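Local coordinates for penicillin-binding protein 1A (PDB 5CRF) that builds cross-linked peptidoglycan for the mycobacterial cell wall, its glycosyltransferase domain polymerising glycan strands and its penicillin-sensitive transpeptidase domain, the part modelled here, joining their peptides, at residues A[95-100]-A[148-153]; A[154-159]-A[198-203]. All blocks are in the same frame, centred on the assembly; numbering follows the deposited sequence.

Contact 1. Residues A[95-100]-A[148-153]; sequences TGSSFK and KMSLNT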
ATOM      1  N   THR A  95       7.936  -4.109   3.838  1.00 17.10           N
ATOM      2  CA  THR A  95       7.201  -2.847   3.603  1.00 16.24           C
ATOM      3  C   THR A  95       7.735  -1.657   4.339  1.00 16.11           C
ATOM      4  O   THR A  95       7.394  -0.513   4.029  1.00 15.43           O
ATOM      5  CB  THR A  95       5.727  -3.040   3.987  1.00 16.00           C
ATOM      6  OG1 THR A  95       5.647  -3.527   5.337  1.00 16.21           O
ATOM      7  CG2 THR A  95       5.107  -4.043   3.031  1.00 16.30           C
ATOM      8  N   GLY A  96       8.658  -1.886   5.264  1.00 17.14           N
ATOM      9  CA  GLY A  96       9.266  -0.853   6.052  1.00 17.41           C
ATOM     10  C   GLY A  96       8.297   0.162   6.625  1.00 17.39           C
ATOM     11  O   GLY A  96       7.232  -0.207   7.155  1.00 17.39           O
ATOM     12  N   SER A  97       8.618   1.436   6.488  1.00 17.51           N
ATOM     13  CA  SER A  97       7.816   2.479   7.108  1.00 17.49           C
ATOM     14  C   SER A  97       6.414   2.688   6.542  1.00 17.28           C
ATOM     15  O   SER A  97       5.679   3.553   7.056  1.00 18.00           O
ATOM     16  CB  SER A  97       8.604   3.824   7.118  1.00 17.82           C
ATOM     17  OG  SER A  97       9.148   4.130   5.844  1.00 17.37           O
ATOM     18  N   SER A  98       6.022   1.988   5.465  1.00 16.61           N
ATOM     19  CA  SER A  98       4.635   2.059   5.005  1.00 16.07           C
ATOM     20  C   SER A  98       3.659   1.192   5.807  1.00 16.63           C
ATOM     21  O   SER A  98       2.449   1.421   5.695  1.00 16.98           O
ATOM     22  CB  SER A  98       4.495   1.699   3.546  1.00 15.76           C
ATOM     23  OG  SER A  98       4.849   0.360   3.251  1.00 16.26           O
ATOM     24  N   PHE A  99       4.155   0.212   6.572  1.00 16.53           N
ATOM     25  CA  PHE A  99       3.237  -0.712   7.238  1.00 17.08           C
ATOM     26  C   PHE A  99       2.517  -0.076   8.438  1.00 17.62           C
ATOM     27  O   PHE A  99       1.510  -0.565   8.856  1.00 18.02           O
ATOM     28  CB  PHE A  99       3.945  -1.961   7.722  1.00 17.67           C
ATOM     29  CG  PHE A  99       3.084  -3.186   7.657  1.00 17.90           C
ATOM     30  CD1 PHE A  99       2.630  -3.676   6.438  1.00 17.64           C
ATOM     31  CD2 PHE A  99       2.697  -3.853   8.819  1.00 18.67           C
ATOM     32  CE1 PHE A  99       1.810  -4.817   6.372  1.00 17.96           C
ATOM     33  CE2 PHE A  99       1.897  -4.961   8.763  1.00 19.03           C
ATOM     34  CZ  PHE A  99       1.445  -5.433   7.539  1.00 18.83           C
ATOM     35  N   LYS A 100       3.075   0.997   8.994  1.00 18.15           N
ATOM     36  CA  LYS A 100       2.569   1.518  10.274  1.00 19.26           C
ATOM     37  C   LYS A 100       1.167   2.124  10.149  1.00 18.48           C
ATOM     38  O   LYS A 100       0.517   2.333  11.161  1.00 18.82           O
ATOM     39  CB  LYS A 100       3.560   2.480  10.913  1.00 20.38           C
ATOM     40  CG  LYS A 100       3.899   3.687  10.104  1.00 20.94           C
ATOM     41  CD  LYS A 100       4.847   4.566  10.921  1.00 22.97           C
ATOM     42  CE  LYS A 100       5.437   5.680  10.127  1.00 23.98           C
ATOM     43  NZ  LYS A 100       6.671   5.077   9.551  1.00 25.74           N
ATOM     44  N   LYS A 148       2.671  11.346   9.018  1.00 16.79           N
ATOM     45  CA  LYS A 148       3.202  12.176   7.946  1.00 17.90           C
ATOM     46  C   LYS A 148       4.751  12.209   7.920  1.00 18.02           C
ATOM     47  O   LYS A 148       5.359  12.117   6.831  1.00 17.53           O
ATOM     48  CB  LYS A 148       2.660  13.588   8.090  1.00 19.38           C
ATOM     49  CG  LYS A 148       3.170  14.551   7.050  1.00 20.69           C
ATOM     50  CD  LYS A 148       2.459  15.909   7.188  1.00 22.52           C
ATOM     51  CE  LYS A 148       2.823  16.618   8.436  1.00 23.80           C
ATOM     52  NZ  LYS A 148       2.074  17.916   8.357  1.00 26.70           N
HETATM   53  N   MSE A 149       5.352  12.347   9.105  1.00 18.17           N
HETATM   54  CA  MSE A 149       6.807  12.414   9.245  1.00 20.15           C
HETATM   55  C   MSE A 149       7.458  11.032   9.250  1.00 20.17           C
HETATM   56  O   MSE A 149       8.701  10.934   9.390  1.00 21.31           O
HETATM   57  CB  MSE A 149       7.137  13.214  10.534  1.00 21.21           C
HETATM   58  CG  MSE A 149       6.784  14.677  10.294  1.00 24.28           C
HETATM   59 SE   MSE A 149       7.217  15.656  11.975  0.96 29.17          SE
HETATM   60  CE  MSE A 149       9.151  15.610  11.736  1.00 29.38           C
ATOM     61  N   SER A 150       6.674   9.971   9.153  1.00 19.78           N
ATOM     62  CA  SER A 150       7.152   8.589   9.107  1.00 20.30           C
ATOM     63  C   SER A 150       7.932   8.172  10.379  1.00 20.62           C
ATOM     64  O   SER A 150       9.038   7.557  10.326  1.00 20.59           O
ATOM     65  CB  SER A 150       7.906   8.306   7.776  1.00 21.28           C
ATOM     66  OG  SER A 150       7.636   6.959   7.453  1.00 24.41           O
ATOM     67  N   LEU A 151       7.386   8.542  11.519  1.00 19.11           N
ATOM     68  CA  LEU A 151       8.083   8.315  12.785  1.00 19.47           C
ATOM     69  C   LEU A 151       7.828   6.885  13.278  1.00 19.95           C
ATOM     70  O   LEU A 151       6.872   6.599  14.014  1.00 18.98           O
ATOM     71  CB  LEU A 151       7.753   9.376  13.837  1.00 19.45           C
ATOM     72  CG  LEU A 151       7.961  10.816  13.332  1.00 19.41           C
ATOM     73  CD1 LEU A 151       7.518  11.867  14.357  1.00 19.68           C
ATOM     74  CD2 LEU A 151       9.386  11.066  12.911  1.00 19.73           C
ATOM     75  N   ASN A 152       8.741   5.985  12.880  1.00 21.30           N
ATOM     76  CA  ASN A 152       8.668   4.604  13.369  1.00 22.83           C
ATOM     77  C   ASN A 152       8.720   4.514  14.891  1.00 21.65           C
ATOM     78  O   ASN A 152       8.087   3.637  15.457  1.00 22.72           O
ATOM     79  CB  ASN A 152       9.787   3.755  12.789  1.00 25.62           C
ATOM     80  CG  ASN A 152       9.542   3.363  11.337  1.00 29.19           C
ATOM     81  OD1 ASN A 152       8.449   3.571  10.768  1.00 34.80           O
ATOM     82  ND2 ASN A 152      10.564   2.782  10.725  1.00 35.05           N
ATOM     83  N   THR A 153       9.549   5.321  15.529  1.00 21.20           N
ATOM     84  CA  THR A 153       9.674   5.327  17.009  1.00 21.90           C
ATOM     85  C   THR A 153       8.319   5.559  17.673  1.00 20.34           C
ATOM     86  O   THR A 153       7.916   4.801  18.562  1.00 20.75           O
ATOM     87  CB  THR A 153      10.617   6.416  17.527  1.00 22.09           C
ATOM     88  OG1 THR A 153      10.269   7.644  16.899  1.00 23.08           O
ATOM     89  CG2 THR A 153      12.032   6.086  17.195  1.00 23.29           C
TER

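Contact 2. Residues A[154-159]-A[198-203]; sequences SYYRLM and PNNGIV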
ATOM      1  N   SER A 154       7.626   6.594  17.229  1.00 19.46           N
ATOM      2  CA  SER A 154       6.280   6.944  17.765  1.00 19.74           C
ATOM      3  C   SER A 154       5.326   5.742  17.635  1.00 19.61           C
ATOM      4  O   SER A 154       4.593   5.395  18.580  1.00 20.54           O
ATOM      5  CB  SER A 154       5.704   8.091  16.954  1.00 19.61           C
ATOM      6  OG  SER A 154       6.489   9.257  17.037  1.00 19.87           O
ATOM      7  N   TYR A 155       5.325   5.109  16.459  1.00 18.73           N
ATOM      8  CA  TYR A 155       4.376   4.045  16.204  1.00 19.14           C
ATOM      9  C   TYR A 155       4.747   2.761  16.944  1.00 19.76           C
ATOM     10  O   TYR A 155       3.904   1.965  17.297  1.00 20.32           O
ATOM     11  CB  TYR A 155       4.155   3.810  14.681  1.00 18.32           C
ATOM     12  CG  TYR A 155       3.088   4.767  14.207  1.00 18.43           C
ATOM     13  CD1 TYR A 155       3.387   6.071  13.852  1.00 18.11           C
ATOM     14  CD2 TYR A 155       1.772   4.380  14.197  1.00 19.18           C
ATOM     15  CE1 TYR A 155       2.368   6.984  13.501  1.00 18.15           C
ATOM     16  CE2 TYR A 155       0.765   5.258  13.863  1.00 19.02           C
ATOM     17  CZ  TYR A 155       1.057   6.534  13.497  1.00 18.36           C
ATOM     18  OH  TYR A 155       0.022   7.347  13.146  1.00 18.56           O
ATOM     19  N   TYR A 156       6.014   2.601  17.251  1.00 20.05           N
ATOM     20  CA  TYR A 156       6.455   1.462  18.039  1.00 21.25           C
ATOM     21  C   TYR A 156       5.935   1.636  19.469  1.00 21.68           C
ATOM     22  O   TYR A 156       5.379   0.681  20.063  1.00 21.60           O
ATOM     23  CB  TYR A 156       7.969   1.410  18.009  1.00 22.86           C
ATOM     24  CG  TYR A 156       8.598   0.109  18.419  1.00 25.07           C
ATOM     25  CD1 TYR A 156       8.619  -0.281  19.759  1.00 27.56           C
ATOM     26  CD2 TYR A 156       9.237  -0.711  17.482  1.00 26.65           C
ATOM     27  CE1 TYR A 156       9.244  -1.466  20.140  1.00 29.46           C
ATOM     28  CE2 TYR A 156       9.842  -1.897  17.878  1.00 28.53           C
ATOM     29  CZ  TYR A 156       9.850  -2.239  19.201  1.00 29.38           C
ATOM     30  OH  TYR A 156      10.419  -3.406  19.632  1.00 32.87           O
ATOM     31  N   ARG A 157       6.076   2.841  20.004  1.00 20.74           N
ATOM     32  CA  ARG A 157       5.486   3.141  21.326  1.00 21.76           C
ATOM     33  C   ARG A 157       3.979   2.999  21.272  1.00 21.98           C
ATOM     34  O   ARG A 157       3.381   2.416  22.196  1.00 22.89           O
ATOM     35  CB  ARG A 157       5.836   4.537  21.809  1.00 21.75           C
ATOM     36  CG  ARG A 157       7.300   4.773  22.112  1.00 21.35           C
ATOM     37  CD  ARG A 157       7.516   6.163  22.676  1.00 21.74           C
ATOM     38  NE  ARG A 157       8.870   6.315  23.152  1.00 21.94           N
ATOM     39  CZ  ARG A 157       9.893   6.770  22.447  1.00 22.12           C
ATOM     40  NH1 ARG A 157       9.745   7.213  21.218  1.00 22.24           N
ATOM     41  NH2 ARG A 157      11.094   6.810  23.003  1.00 23.00           N
ATOM     42  N   LEU A 158       3.343   3.550  20.223  1.00 21.57           N
ATOM     43  CA  LEU A 158       1.885   3.402  20.083  1.00 22.67           C
ATOM     44  C   LEU A 158       1.450   1.927  20.078  1.00 23.14           C
ATOM     45  O   LEU A 158       0.536   1.562  20.820  1.00 25.03           O
ATOM     46  CB  LEU A 158       1.343   4.121  18.866  1.00 22.51           C
ATOM     47  CG  LEU A 158      -0.201   4.144  18.725  1.00 22.84           C
ATOM     48  CD1 LEU A 158      -0.884   4.979  19.811  1.00 23.99           C
ATOM     49  CD2 LEU A 158      -0.485   4.681  17.334  1.00 22.50           C
HETATM   50  N   MSE A 159       2.124   1.078  19.307  1.00 23.15           N
HETATM   51  CA  MSE A 159       1.799  -0.379  19.278  1.00 23.95           C
HETATM   52  C   MSE A 159       1.820  -1.006  20.681  1.00 25.58           C
HETATM   53  O   MSE A 159       0.876  -1.717  21.071  1.00 26.44           O
HETATM   54  CB  MSE A 159       2.723  -1.101  18.321  1.00 23.70           C
HETATM   55  CG  MSE A 159       2.697  -2.624  18.459  1.00 24.55           C
HETATM   56 SE   MSE A 159       4.196  -3.412  17.471  0.98 24.62          SE
HETATM   57  CE  MSE A 159       5.685  -2.764  18.570  1.00 24.72           C
ATOM     58  N   PRO A 198       3.030 -12.138  15.653  1.00 32.54           N
ATOM     59  CA  PRO A 198       4.217 -11.430  15.184  1.00 31.21           C
ATOM     60  C   PRO A 198       5.041 -10.911  16.329  1.00 30.98           C
ATOM     61  O   PRO A 198       4.541 -10.763  17.430  1.00 31.49           O
ATOM     62  CB  PRO A 198       3.623 -10.218  14.394  1.00 29.49           C
ATOM     63  CG  PRO A 198       2.320  -9.972  15.091  1.00 30.27           C
ATOM     64  CD  PRO A 198       1.803 -11.327  15.507  1.00 31.84           C
ATOM     65  N   ASN A 199       6.299 -10.614  16.077  1.00 31.41           N
ATOM     66  CA  ASN A 199       7.058  -9.818  17.029  1.00 31.96           C
ATOM     67  C   ASN A 199       6.827  -8.318  16.801  1.00 29.60           C
ATOM     68  O   ASN A 199       6.139  -7.921  15.856  1.00 27.95           O
ATOM     69  CB  ASN A 199       8.537 -10.235  17.094  1.00 34.10           C
ATOM     70  CG  ASN A 199       9.304  -9.940  15.830  1.00 34.86           C
ATOM     71  OD1 ASN A 199       8.924  -9.099  15.016  1.00 34.45           O
ATOM     72  ND2 ASN A 199      10.423 -10.638  15.667  1.00 37.04           N
ATOM     73  N   ASN A 200       7.443  -7.506  17.634  1.00 28.53           N
ATOM     74  CA  ASN A 200       7.351  -6.061  17.564  1.00 27.34           C
ATOM     75  C   ASN A 200       7.782  -5.442  16.225  1.00 25.76           C
ATOM     76  O   ASN A 200       7.249  -4.378  15.854  1.00 25.47           O
ATOM     77  CB  ASN A 200       8.213  -5.466  18.651  1.00 27.75           C
ATOM     78  CG  ASN A 200       7.652  -5.709  20.036  1.00 28.76           C
ATOM     79  OD1 ASN A 200       6.562  -6.193  20.185  1.00 28.84           O
ATOM     80  ND2 ASN A 200       8.404  -5.344  21.041  1.00 29.87           N
ATOM     81  N   GLY A 201       8.643  -6.138  15.462  1.00 24.95           N
ATOM     82  CA  GLY A 201       9.095  -5.631  14.160  1.00 23.80           C
ATOM     83  C   GLY A 201       7.981  -5.468  13.099  1.00 22.50           C
ATOM     84  O   GLY A 201       8.196  -4.849  12.052  1.00 22.03           O
ATOM     85  N   ILE A 202       6.817  -6.063  13.321  1.00 22.24           N
ATOM     86  CA  ILE A 202       5.679  -5.829  12.408  1.00 21.26           C
ATOM     87  C   ILE A 202       5.427  -4.370  12.170  1.00 19.81           C
ATOM     88  O   ILE A 202       5.121  -3.991  11.029  1.00 19.12           O
ATOM     89  CB  ILE A 202       4.399  -6.535  12.889  1.00 21.86           C
ATOM     90  CG1 ILE A 202       3.281  -6.473  11.835  1.00 21.34           C
ATOM     91  CG2 ILE A 202       3.932  -5.994  14.252  1.00 22.25           C
ATOM     92  CD1 ILE A 202       2.112  -7.390  12.151  1.00 22.44           C
ATOM     93  N   VAL A 203       5.510  -3.537  13.196  1.00 19.68           N
ATOM     94  CA  VAL A 203       5.227  -2.086  13.036  1.00 19.35           C
ATOM     95  C   VAL A 203       6.295  -1.351  12.208  1.00 18.61           C
ATOM     96  O   VAL A 203       6.073  -0.258  11.638  1.00 18.12           O
ATOM     97  CB  VAL A 203       4.987  -1.418  14.418  1.00 19.82           C
ATOM     98  CG1 VAL A 203       6.309  -1.256  15.193  1.00 20.40           C
ATOM     99  CG2 VAL A 203       4.268  -0.053  14.274  1.00 19.85           C
TER

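Contact 1. Residues A[95-100]-A[148-153]
K100 reaches S150 and N152 because its CG sits between its own N and C (chi1 60°), the chain then runs extended to CE, and a last bend (chi4 -89°) turns NZ back over S97. On the other side, N152 carries CG beside its own N and sends OD1 in to meet that amine. These are the two signature motifs of the penicillin-binding fold: SxxK, from S97 to K100, and SxN, from S150 to N152. S97 is by similarity the serine that forms the acyl-ester intermediate.

Three oxygens surround the amine. N152 OD1 is a close partner, 2.6 Å from K100 NZ. The amine approaches from a direction tilted 26° from the carbonyl plane, and the two side chains cross at about a right angle. S150 OG accepts from K100 NZ at 3.0 Å. The third oxygen comes from the lysine's own segment: S97 O is 3.1 Å from K100 NZ, which lies in the carbonyl plane, on a lone pair. Together these bonds fix where the end of the lysine chain lies.

S150 is presented by a Schellman motif, its positive phi closing the helix that ends at K148, and L151 then occupies the N-cap position of helix 152-161. K291 NZ is also hydrogen-bonded to S150 OG, so two lysines meet at one hydroxyl. S97 OG, by contrast, bonds to E134 OE2 and to the backbone N of T294, just after the KTG motif, the third of the family, which begins at K291; in this family that N usually contributes to the oxyanion hole. Across the contact the serines meet through carbon and oxygen, with S97 CB 3.3 Å from S150 OG.

Contact 2. Residues A[154-159]-A[198-203]
V203 is the main bump: its branched side chain points from segment 198-203 into a hollow on segment 154-159 of helix 152-161, bounded by Y155, Y156 and M159. Its two methyls split the work. CG2, anti to the backbone N, rests on the helix backbone and lies 3.7 Å from Y155 O, just beside Y155 CB. CG1 turns the other way and lodges between the Y156 ring, 3.8 Å from CD2, and the selenomethyl carbon CE of M159. Even the branch point takes part, V203 CB being 3.7 Å from M159 SE.

M159, a selenomethionine here, shapes the far wall. Its bend at chi3 (68°) swings CE back over the centre of the Y156 ring, 3.9 Å above the plane, so residues one turn apart on the helix form a Met-aromatic pair that the turn packs against. CE also lies 3.5 Å from N200 O, while SE rests more loosely on I202 CG2.

N200 closes the end of the hollow. Its CB bears on the Y156 phenol, and its amide stands nearly upright to the ring, the planes 84° apart. N200 ND2 donates to Y156 OH over 3.1 Å, a bent bond (143°) that ties the rim of this apolar patch. Y155 leans away instead, its OH bonded to I143 O and its ring against helix 101-109. A 3-10 turn thus plugs the flank of the helix that begins in the SxN motif, within the helical region of the penicillin-binding transpeptidase fold.

Both contacts are buried and share helix 152-161: contact 1 takes its amino-terminal start, contact 2 the turns that follow. Their chemistry differs with place. Contact 1 lies nearer the centre of the chain, at the active site assigned by similarity, and is polar, a lysine amine gripped by oxygens; contact 2 lies about 10 Å away, centre to centre, and is mostly apolar, with a single amide-to-phenol bond at its partly exposed edge. The two abut directly: K100 CD packs on Y155 CD1 at 3.6 Å, and F99 lies against I202. The SxxK segment 95-100 therefore sits against both partners of contact 2, its lysine stem touching the helix and its phenylalanine the 3-10 turn.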